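PDB 7A0M: TSC1 N-terminal domain from Chaetomium thermophilum, which probably binds lysosomal phosphoinositides, which would bring the TSC complex to the lysosome, where it regulates mTORC1 signalling. Local coordinates for residues A248-V253 / V320-E325; L256-G261 / S400-I405; Y331-I336 / A407-L412. All coordinates share one frame; numbering follows the deposited sequence.

Interaction 1: A248-V253 / V320-E325; sequences ALIALV and VPYLPE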
loop_
_atom_site.group_PDB
_atom_site.type_symbol
_atom_site.label_atom_id
_atom_site.label_comp_id
_atom_site.label_asym_id
_atom_site.label_seq_id
_atom_site.Cartn_x
_atom_site.Cartn_y
_atom_site.Cartn_z
ATOM N N ALA B 248 -18.782 -12.213 16.317
ATOM C CA ALA B 248 -17.764 -13.256 16.232
ATOM C C ALA B 248 -16.500 -12.745 15.552
ATOM O O ALA B 248 -15.385 -13.111 15.941
ATOM C CB ALA B 248 -18.316 -14.470 15.489
ATOM N N LEU B 249 -16.653 -11.896 14.534
ATOM C CA LEU B 249 -15.486 -11.379 13.829
ATOM C C LEU B 249 -14.687 -10.430 14.714
ATOM O O LEU B 249 -13.451 -10.443 14.688
ATOM C CB LEU B 249 -15.916 -10.684 12.537
ATOM C CG LEU B 249 -14.788 -10.401 11.543
ATOM C CD1 LEU B 249 -14.141 -11.705 11.098
ATOM C CD2 LEU B 249 -15.309 -9.622 10.347
ATOM N N ILE B 250 -15.374 -9.601 15.502
ATOM C CA ILE B 250 -14.678 -8.712 16.427
ATOM C C ILE B 250 -13.884 -9.523 17.442
ATOM O O ILE B 250 -12.730 -9.200 17.751
ATOM C CB ILE B 250 -15.674 -7.761 17.118
ATOM C CG1 ILE B 250 -16.258 -6.773 16.107
ATOM C CG2 ILE B 250 -15.003 -7.015 18.262
ATOM C CD1 ILE B 250 -17.316 -5.859 16.687
ATOM N N ALA B 251 -14.485 -10.592 17.968
ATOM C CA ALA B 251 -13.767 -11.457 18.900
ATOM C C ALA B 251 -12.556 -12.097 18.234
ATOM O O ALA B 251 -11.475 -12.165 18.832
ATOM C CB ALA B 251 -14.706 -12.529 19.452
ATOM N N LEU B 252 -12.713 -12.568 16.996
ATOM C CA LEU B 252 -11.593 -13.188 16.291
ATOM C C LEU B 252 -10.465 -12.190 16.055
ATOM O O LEU B 252 -9.288 -12.519 16.242
ATOM C CB LEU B 252 -12.069 -13.781 14.965
ATOM C CG LEU B 252 -10.993 -14.468 14.120
ATOM C CD1 LEU B 252 -10.402 -15.657 14.863
ATOM C CD2 LEU B 252 -11.550 -14.898 12.771
ATOM N N VAL B 253 -10.805 -10.968 15.639
ATOM C CA VAL B 253 -9.784 -9.955 15.374
ATOM C C VAL B 253 -9.017 -9.614 16.648
ATOM O O VAL B 253 -7.806 -9.362 16.612
ATOM C CB VAL B 253 -10.427 -8.706 14.739
ATOM C CG1 VAL B 253 -9.431 -7.560 14.666
ATOM C CG2 VAL B 253 -10.951 -9.033 13.348
ATOM N N VAL B 320 -20.932 -6.783 6.542
ATOM C CA VAL B 320 -20.311 -7.007 7.845
ATOM C C VAL B 320 -19.431 -5.801 8.161
ATOM O O VAL B 320 -18.451 -5.561 7.439
ATOM C CB VAL B 320 -19.493 -8.303 7.861
ATOM C CG1 VAL B 320 -18.931 -8.558 9.250
ATOM C CG2 VAL B 320 -20.350 -9.474 7.399
ATOM N N PRO B 321 -19.740 -5.026 9.207
ATOM C CA PRO B 321 -18.976 -3.788 9.451
ATOM C C PRO B 321 -17.500 -4.011 9.735
ATOM O O PRO B 321 -16.668 -3.197 9.316
ATOM C CB PRO B 321 -19.697 -3.173 10.659
ATOM C CG PRO B 321 -21.074 -3.747 10.618
ATOM C CD PRO B 321 -20.911 -5.142 10.090
ATOM N N TYR B 322 -17.144 -5.083 10.440
ATOM C CA TYR B 322 -15.770 -5.305 10.867
ATOM C C TYR B 322 -14.930 -6.040 9.829
ATOM O O TYR B 322 -13.791 -6.418 10.129
ATOM C CB TYR B 322 -15.748 -6.073 12.192
ATOM C CG TYR B 322 -14.717 -5.564 13.174
ATOM C CD1 TYR B 322 -14.836 -4.303 13.742
ATOM C CD2 TYR B 322 -13.629 -6.347 13.538
ATOM C CE1 TYR B 322 -13.897 -3.831 14.640
ATOM C CE2 TYR B 322 -12.685 -5.884 14.437
ATOM C CZ TYR B 322 -12.825 -4.626 14.984
ATOM O OH TYR B 322 -11.890 -4.161 15.880
ATOM N N LEU B 323 -15.463 -6.256 8.628
ATOM C CA LEU B 323 -14.686 -6.910 7.578
ATOM C C LEU B 323 -13.390 -6.184 7.224
ATOM O O LEU B 323 -12.371 -6.872 7.036
ATOM C CB LEU B 323 -15.560 -7.098 6.330
ATOM C CG LEU B 323 -14.904 -7.814 5.147
ATOM C CD1 LEU B 323 -14.450 -9.212 5.546
ATOM C CD2 LEU B 323 -15.850 -7.874 3.958
ATOM N N PRO B 324 -13.344 -4.848 7.095
ATOM C CA PRO B 324 -12.054 -4.203 6.785
ATOM C C PRO B 324 -10.968 -4.489 7.807
ATOM O O PRO B 324 -9.810 -4.708 7.431
ATOM C CB PRO B 324 -12.410 -2.710 6.741
ATOM C CG PRO B 324 -13.852 -2.677 6.408
ATOM C CD PRO B 324 -14.451 -3.871 7.085
ATOM N N GLU B 325 -11.310 -4.490 9.097
ATOM C CA GLU B 325 -10.322 -4.816 10.121
ATOM C C GLU B 325 -9.863 -6.264 10.015
ATOM O O GLU B 325 -8.724 -6.581 10.377
ATOM C CB GLU B 325 -10.895 -4.534 11.511
ATOM C CG GLU B 325 -11.191 -3.062 11.786
ATOM C CD GLU B 325 -12.501 -2.590 11.177
ATOM O OE1 GLU B 325 -13.105 -3.349 10.391
ATOM O OE2 GLU B 325 -12.924 -1.456 11.482
#
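Ile250 and Tyr322 cross at about a right angle where helix 242-255 meets the start of helix 323-333 in this all-helical domain. CG1 of Ile250 sits over one face of the Tyr322 ring, 3.6 Å from its centroid and 15° off the ring normal, a CH-pi contact. On the opposite face lies CB of Glu325, offset toward the rim, so the aromatic ring is sandwiched between a carbon of helix 242-255 and one of its own segment, three residues further on. Val253 reaches the same ring from a different direction: its CB lies near the ring plane at the edge, 3.6 Å from Tyr322 CE2, and both of its methyls also pack on CE2.

Leu249 packs beside the start of the Tyr322 side chain, next to the turn that leads into the second helix. With CG swung anti to the backbone N (chi1 -166°), its CD2 meets Tyr322 CB at 4.0 Å and Val320 CG1 at 3.9 Å. Val320 opens a type I beta turn that ends at Leu323, with Tyr322 at the N-cap position of helix 323-333. The backbone N of Tyr322 is hydrogen-bonded to Asn246 OD1 of helix 242-255, while Leu277 of helix 267-278 also packs on Leu249. No hydrogen bond joins the two segments, and Leu249 CD2 comes nearest to the turn at the carbonyl of Tyr322, 3.6 Å from its O.

Interaction 2: L256-G261 / S400-I405; sequences LPFFPG and SEADEI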
loop_
_atom_site.group_PDB
_atom_site.type_symbol
_atom_site.label_atom_id
_atom_site.label_comp_id
_atom_site.label_asym_id
_atom_site.label_seq_id
_atom_site.Cartn_x
_atom_site.Cartn_y
_atom_site.Cartn_z
ATOM N N LEU B 256 -6.517 -12.977 17.579
ATOM C CA LEU B 256 -5.380 -13.394 16.762
ATOM C C LEU B 256 -4.036 -12.804 17.189
ATOM O O LEU B 256 -3.039 -13.547 17.158
ATOM C CB LEU B 256 -5.665 -13.073 15.289
ATOM C CG LEU B 256 -6.803 -13.867 14.645
ATOM C CD1 LEU B 256 -6.988 -13.455 13.195
ATOM C CD2 LEU B 256 -6.544 -15.363 14.755
ATOM N N PRO B 257 -3.918 -11.529 17.581
ATOM C CA PRO B 257 -2.597 -11.019 17.994
ATOM C C PRO B 257 -2.011 -11.706 19.222
ATOM O O PRO B 257 -0.830 -11.485 19.519
ATOM C CB PRO B 257 -2.859 -9.532 18.266
ATOM C CG PRO B 257 -4.059 -9.209 17.458
ATOM C CD PRO B 257 -4.908 -10.439 17.500
ATOM N N PHE B 258 -2.784 -12.520 19.941
ATOM C CA PHE B 258 -2.272 -13.222 21.111
ATOM C C PHE B 258 -1.706 -14.601 20.789
ATOM O O PHE B 258 -1.052 -15.199 21.650
ATOM C CB PHE B 258 -3.371 -13.353 22.171
ATOM C CG PHE B 258 -3.698 -12.063 22.866
ATOM C CD1 PHE B 258 -4.654 -11.202 22.352
ATOM C CD2 PHE B 258 -3.043 -11.708 24.034
ATOM C CE1 PHE B 258 -4.954 -10.012 22.992
ATOM C CE2 PHE B 258 -3.337 -10.522 24.679
ATOM C CZ PHE B 258 -4.295 -9.673 24.159
ATOM N N PHE B 259 -1.938 -15.119 19.584
ATOM C CA PHE B 259 -1.326 -16.374 19.161
ATOM C C PHE B 259 -1.158 -16.407 17.643
ATOM O O PHE B 259 -1.665 -17.322 16.984
ATOM C CB PHE B 259 -2.159 -17.570 19.638
ATOM C CG PHE B 259 -3.646 -17.382 19.488
ATOM C CD1 PHE B 259 -4.387 -16.773 20.488
ATOM C CD2 PHE B 259 -4.306 -17.836 18.358
ATOM C CE1 PHE B 259 -5.751 -16.603 20.354
ATOM C CE2 PHE B 259 -5.671 -17.671 18.220
ATOM C CZ PHE B 259 -6.394 -17.056 19.219
ATOM N N PRO B 260 -0.445 -15.441 17.055
ATOM C CA PRO B 260 -0.387 -15.377 15.587
ATOM C C PRO B 260 0.399 -16.512 14.953
ATOM O O PRO B 260 0.109 -16.886 13.811
ATOM C CB PRO B 260 0.280 -14.021 15.328
ATOM C CG PRO B 260 1.147 -13.822 16.520
ATOM C CD PRO B 260 0.409 -14.417 17.684
ATOM N N GLY B 261 1.384 -17.072 15.654
ATOM C CA GLY B 261 2.175 -18.159 15.107
ATOM C C GLY B 261 1.534 -19.526 15.170
ATOM O O GLY B 261 2.100 -20.485 14.635
ATOM N N SER B 400 7.368 -10.556 20.073
ATOM C CA SER B 400 6.261 -9.630 19.903
ATOM C C SER B 400 5.148 -9.919 20.903
ATOM O O SER B 400 4.837 -11.077 21.200
ATOM C CB SER B 400 5.708 -9.726 18.481
ATOM O OG SER B 400 6.670 -9.305 17.533
ATOM N N GLU B 401 4.558 -8.851 21.425
ATOM C CA GLU B 401 3.373 -8.929 22.261
ATOM C C GLU B 401 2.149 -8.540 21.438
ATOM O O GLU B 401 2.257 -8.111 20.287
ATOM C CB GLU B 401 3.523 -8.019 23.486
ATOM C CG GLU B 401 4.676 -8.416 24.398
ATOM C CD GLU B 401 4.418 -9.703 25.153
ATOM O OE1 GLU B 401 3.399 -9.780 25.871
ATOM O OE2 GLU B 401 5.233 -10.641 25.023
ATOM N N ALA B 402 0.971 -8.712 22.042
ATOM C CA ALA B 402 -0.271 -8.434 21.327
ATOM C C ALA B 402 -0.327 -6.982 20.864
ATOM O O ALA B 402 -0.662 -6.699 19.708
ATOM C CB ALA B 402 -1.470 -8.765 22.213
ATOM N N ASP B 403 0.006 -6.044 21.756
ATOM C CA ASP B 403 -0.060 -4.626 21.413
ATOM C C ASP B 403 0.942 -4.258 20.326
ATOM O O ASP B 403 0.675 -3.364 19.515
ATOM C CB ASP B 403 0.164 -3.770 22.661
ATOM C CG ASP B 403 1.565 -3.905 23.221
ATOM O OD1 ASP B 403 2.133 -5.015 23.147
ATOM O OD2 ASP B 403 2.098 -2.900 23.737
ATOM N N GLU B 404 2.095 -4.931 20.293
ATOM C CA GLU B 404 3.077 -4.656 19.251
ATOM C C GLU B 404 2.601 -5.172 17.901
ATOM O O GLU B 404 2.771 -4.501 16.877
ATOM C CB GLU B 404 4.418 -5.293 19.612
ATOM C CG GLU B 404 4.770 -5.218 21.087
ATOM C CD GLU B 404 6.191 -5.666 21.370
ATOM O OE1 GLU B 404 7.103 -5.225 20.642
ATOM O OE2 GLU B 404 6.395 -6.457 22.316
ATOM N N ILE B 405 2.013 -6.370 17.884
ATOM C CA ILE B 405 1.519 -6.947 16.637
ATOM C C ILE B 405 0.388 -6.100 16.068
ATOM O O ILE B 405 0.315 -5.871 14.854
ATOM C CB ILE B 405 1.082 -8.405 16.871
ATOM C CG1 ILE B 405 2.308 -9.286 17.119
ATOM C CG2 ILE B 405 0.271 -8.924 15.694
ATOM C CD1 ILE B 405 1.995 -10.584 17.827
#
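The ring of Phe258 carries the methyl of Ala402 over the centre of one face. Ala402 CB lies 3.5 Å from the ring centroid and 12° off the normal, a CH-pi contact in which all six ring carbons are within 4.0 Å of the methyl. Although the CB of Phe258 points away from helix 402-410, CG stands anti to its carbonyl carbon (chi1 -73°), which carries the ring back over the first turn of that helix. Leu220, from a loop, also packs on Phe258.

Beside the aromatic group two prolines continue the surface. Pro257 CB approaches Ile405 CG2 at 4.1 Å, and CG of Pro260 meets the other end of the same side chain, 3.6 Å from Ile405 CD1, the two side chains crossing at a slant. Ile405 thus spans both prolines, and Leu333 of helix 323-333 adjoins both Ile405 and Pro260. Replacing Phe258 with an alanine would probably strip the Ala402 methyl of its aromatic cover and open a gap at the start of the helix.

The 3-10 turn 256-258 and the loop after it here dock against the N-terminal end of helix 402-410, whose N-cap position is taken by Glu401. The carbonyl of Pro257 faces this end, its O 3.6 Å from Ala402 CA in a CA-H...O contact with an angle of 146° at the hydrogen. Ile405 CD1 also lies against Pro257 O, 3.4 Å away. Since no conventional hydrogen bond crosses between the segments, the contact is held by apolar packing of Ile405 on the two prolines, by the CH-pi contact and by the CA-H...O contact.

Interaction 3: Y331-I336 / A407-L412; sequences YGLYPI and ADCMAL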
loop_
_atom_site.group_PDB
_atom_site.type_symbol
_atom_site.label_atom_id
_atom_site.label_comp_id
_atom_site.label_asym_id
_atom_site.label_seq_id
_atom_site.Cartn_x
_atom_site.Cartn_y
_atom_site.Cartn_z
ATOM N N TYR B 331 -3.855 -9.679 6.495
ATOM C CA TYR B 331 -2.743 -9.177 5.698
ATOM C C TYR B 331 -1.545 -8.822 6.568
ATOM O O TYR B 331 -0.398 -8.937 6.119
ATOM C CB TYR B 331 -3.199 -7.964 4.887
ATOM C CG TYR B 331 -2.113 -7.307 4.068
ATOM C CD1 TYR B 331 -1.677 -7.870 2.876
ATOM C CD2 TYR B 331 -1.534 -6.115 4.480
ATOM C CE1 TYR B 331 -0.688 -7.268 2.121
ATOM C CE2 TYR B 331 -0.544 -5.505 3.734
ATOM C CZ TYR B 331 -0.125 -6.088 2.555
ATOM O OH TYR B 331 0.859 -5.482 1.809
ATOM N N GLY B 332 -1.784 -8.388 7.807
ATOM C CA GLY B 332 -0.679 -8.052 8.689
ATOM C C GLY B 332 0.091 -9.260 9.180
ATOM O O GLY B 332 1.304 -9.177 9.398
ATOM N N LEU B 333 -0.589 -10.393 9.359
ATOM C CA LEU B 333 0.033 -11.584 9.925
ATOM C C LEU B 333 0.608 -12.509 8.856
ATOM O O LEU B 333 1.741 -12.980 8.988
ATOM C CB LEU B 333 -0.976 -12.339 10.795
ATOM C CG LEU B 333 -1.453 -11.580 12.034
ATOM C CD1 LEU B 333 -2.390 -12.434 12.878
ATOM C CD2 LEU B 333 -0.264 -11.110 12.854
ATOM N N TYR B 334 -0.159 -12.791 7.804
ATOM C CA TYR B 334 0.269 -13.700 6.737
ATOM C C TYR B 334 -0.071 -13.085 5.387
ATOM O O TYR B 334 -0.964 -13.556 4.674
ATOM C CB TYR B 334 -0.379 -15.077 6.901
ATOM C CG TYR B 334 0.090 -15.819 8.131
ATOM C CD1 TYR B 334 -0.558 -15.665 9.350
ATOM C CD2 TYR B 334 1.186 -16.670 8.075
ATOM C CE1 TYR B 334 -0.129 -16.339 10.477
ATOM C CE2 TYR B 334 1.622 -17.348 9.196
ATOM C CZ TYR B 334 0.960 -17.179 10.394
ATOM O OH TYR B 334 1.391 -17.852 11.514
ATOM N N PRO B 335 0.634 -12.016 5.002
ATOM C CA PRO B 335 0.307 -11.349 3.727
ATOM C C PRO B 335 0.547 -12.213 2.503
ATOM O O PRO B 335 -0.298 -12.244 1.600
ATOM C CB PRO B 335 1.228 -10.121 3.737
ATOM C CG PRO B 335 2.372 -10.527 4.607
ATOM C CD PRO B 335 1.769 -11.375 5.685
ATOM N N ILE B 336 1.680 -12.915 2.442
ATOM C CA ILE B 336 2.016 -13.683 1.246
ATOM C C ILE B 336 1.013 -14.811 1.034
ATOM O O ILE B 336 0.583 -15.076 -0.096
ATOM C CB ILE B 336 3.459 -14.211 1.339
ATOM C CG1 ILE B 336 4.432 -13.049 1.543
ATOM C CG2 ILE B 336 3.823 -14.995 0.087
ATOM C CD1 ILE B 336 5.867 -13.481 1.740
ATOM N N ALA B 407 -0.084 -2.835 16.605
ATOM C CA ALA B 407 0.492 -1.580 16.132
ATOM C C ALA B 407 1.180 -1.754 14.783
ATOM O O ALA B 407 1.035 -0.907 13.892
ATOM C CB ALA B 407 1.474 -1.031 17.166
ATOM N N ASP B 408 1.936 -2.842 14.613
ATOM C CA ASP B 408 2.579 -3.099 13.327
ATOM C C ASP B 408 1.549 -3.318 12.225
ATOM O O ASP B 408 1.753 -2.892 11.082
ATOM C CB ASP B 408 3.522 -4.296 13.439
ATOM C CG ASP B 408 4.756 -3.989 14.266
ATOM O OD1 ASP B 408 5.167 -2.810 14.301
ATOM O OD2 ASP B 408 5.317 -4.923 14.875
ATOM N N CYS B 409 0.437 -3.985 12.545
ATOM C CA CYS B 409 -0.613 -4.174 11.550
ATOM C C CYS B 409 -1.271 -2.854 11.173
ATOM O O CYS B 409 -1.665 -2.666 10.015
ATOM C CB CYS B 409 -1.666 -5.157 12.067
ATOM S SG CYS B 409 -1.104 -6.869 12.201
HETATM N N MSE B 410 -1.396 -1.934 12.124
HETATM C CA MSE B 410 -1.999 -0.633 11.858
HETATM C C MSE B 410 -1.066 0.260 11.047
HETATM O O MSE B 410 -1.522 1.115 10.288
HETATM C CB MSE B 410 -2.384 0.056 13.168
HETATM C CG MSE B 410 -3.486 -0.657 13.930
HETATM SE SE MSE B 410 -5.130 -0.793 12.889
HETATM C CE MSE B 410 -5.854 -2.420 13.682
ATOM N N ALA B 411 0.244 0.054 11.207
ATOM C CA ALA B 411 1.218 0.835 10.452
ATOM C C ALA B 411 1.137 0.584 8.954
ATOM O O ALA B 411 1.695 1.368 8.179
ATOM C CB ALA B 411 2.633 0.533 10.951
ATOM N N LEU B 412 0.460 -0.481 8.532
ATOM C CA LEU B 412 0.266 -0.788 7.123
ATOM C C LEU B 412 -0.971 -0.121 6.537
ATOM O O LEU B 412 -1.127 -0.110 5.312
ATOM C CB LEU B 412 0.166 -2.304 6.932
ATOM C CG LEU B 412 1.387 -3.104 7.387
ATOM C CD1 LEU B 412 1.039 -4.575 7.507
ATOM C CD2 LEU B 412 2.552 -2.900 6.430
#
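Cys409 has SG anti to its carbonyl carbon (chi1 -70°), which lays the sulfur against the backbone of Gly332, 3.7 Å from its CA. Leu412, three residues further on, brings its CD1 to 4.1 Å from Gly332 CA, so the glycine is met by a thiol and by a methyl. Tyr331 has its CG anti to the backbone N (chi1 177°); the ring therefore swings nearer to the second segment than the start of its side chain would suggest, and CE2 stands 4.2 Å from Leu412 CD1. The methyl approaches this ring obliquely.

The approach of the backbones is close, with the CA atoms of Gly332 and Cys409 4.8 Å apart. A CB modelled on Gly332 would lie 2.3 Å from Cys409 SG, too close, so the lack of a side chain at Gly332 is probably what leaves room for the sulfur. The C-terminal end of helix 323-333 is thus packed against Cys409 of helix 402-410 and against Leu412, which follows, a close approach at a glycine within the Hamartin family region of this all-helical domain. Leu333 adds a looser touch, its CD2 4.4 Å from Cys409 SG, and its side chain also meets Trp397 of helix 395-398. Tyr334 then leaves helical geometry and stands at the N-cap position of helix 335-343.

Two polar atoms of segment 331-336 have partners elsewhere in the chain: Tyr331 OH is hydrogen-bonded to Leu377 O, and Gly332 O to His379 NE2. The contact also borders the subunit interface: Leu378 of the second subunit packs on Tyr331, and Arg373 of that subunit on Leu412.

From the N terminus, helix 242-255 supplies the first half of interaction 1, and the segment directly after it, 256-261, opens interaction 2. Interaction 1 closes at 320-325, beyond helix 267-278 and an unmodelled stretch. Helix 323-333 then runs on into 331-336, where interaction 3 opens. Interaction 2 closes at 400-405, and interaction 3 shortly afterwards at 407-412. Interaction 2 crosses both others, while interactions 1 and 3 follow in series. Interactions 2 and 3 touch, through Pro260 O with Tyr334 OH and Ile405 with Leu333. Interaction 1 joins helix 242-255 to helix 323-333, interaction 3 joins that helix to helix 402-410, and interaction 2 ties the loop after helix 242-255 to the start of helix 402-410.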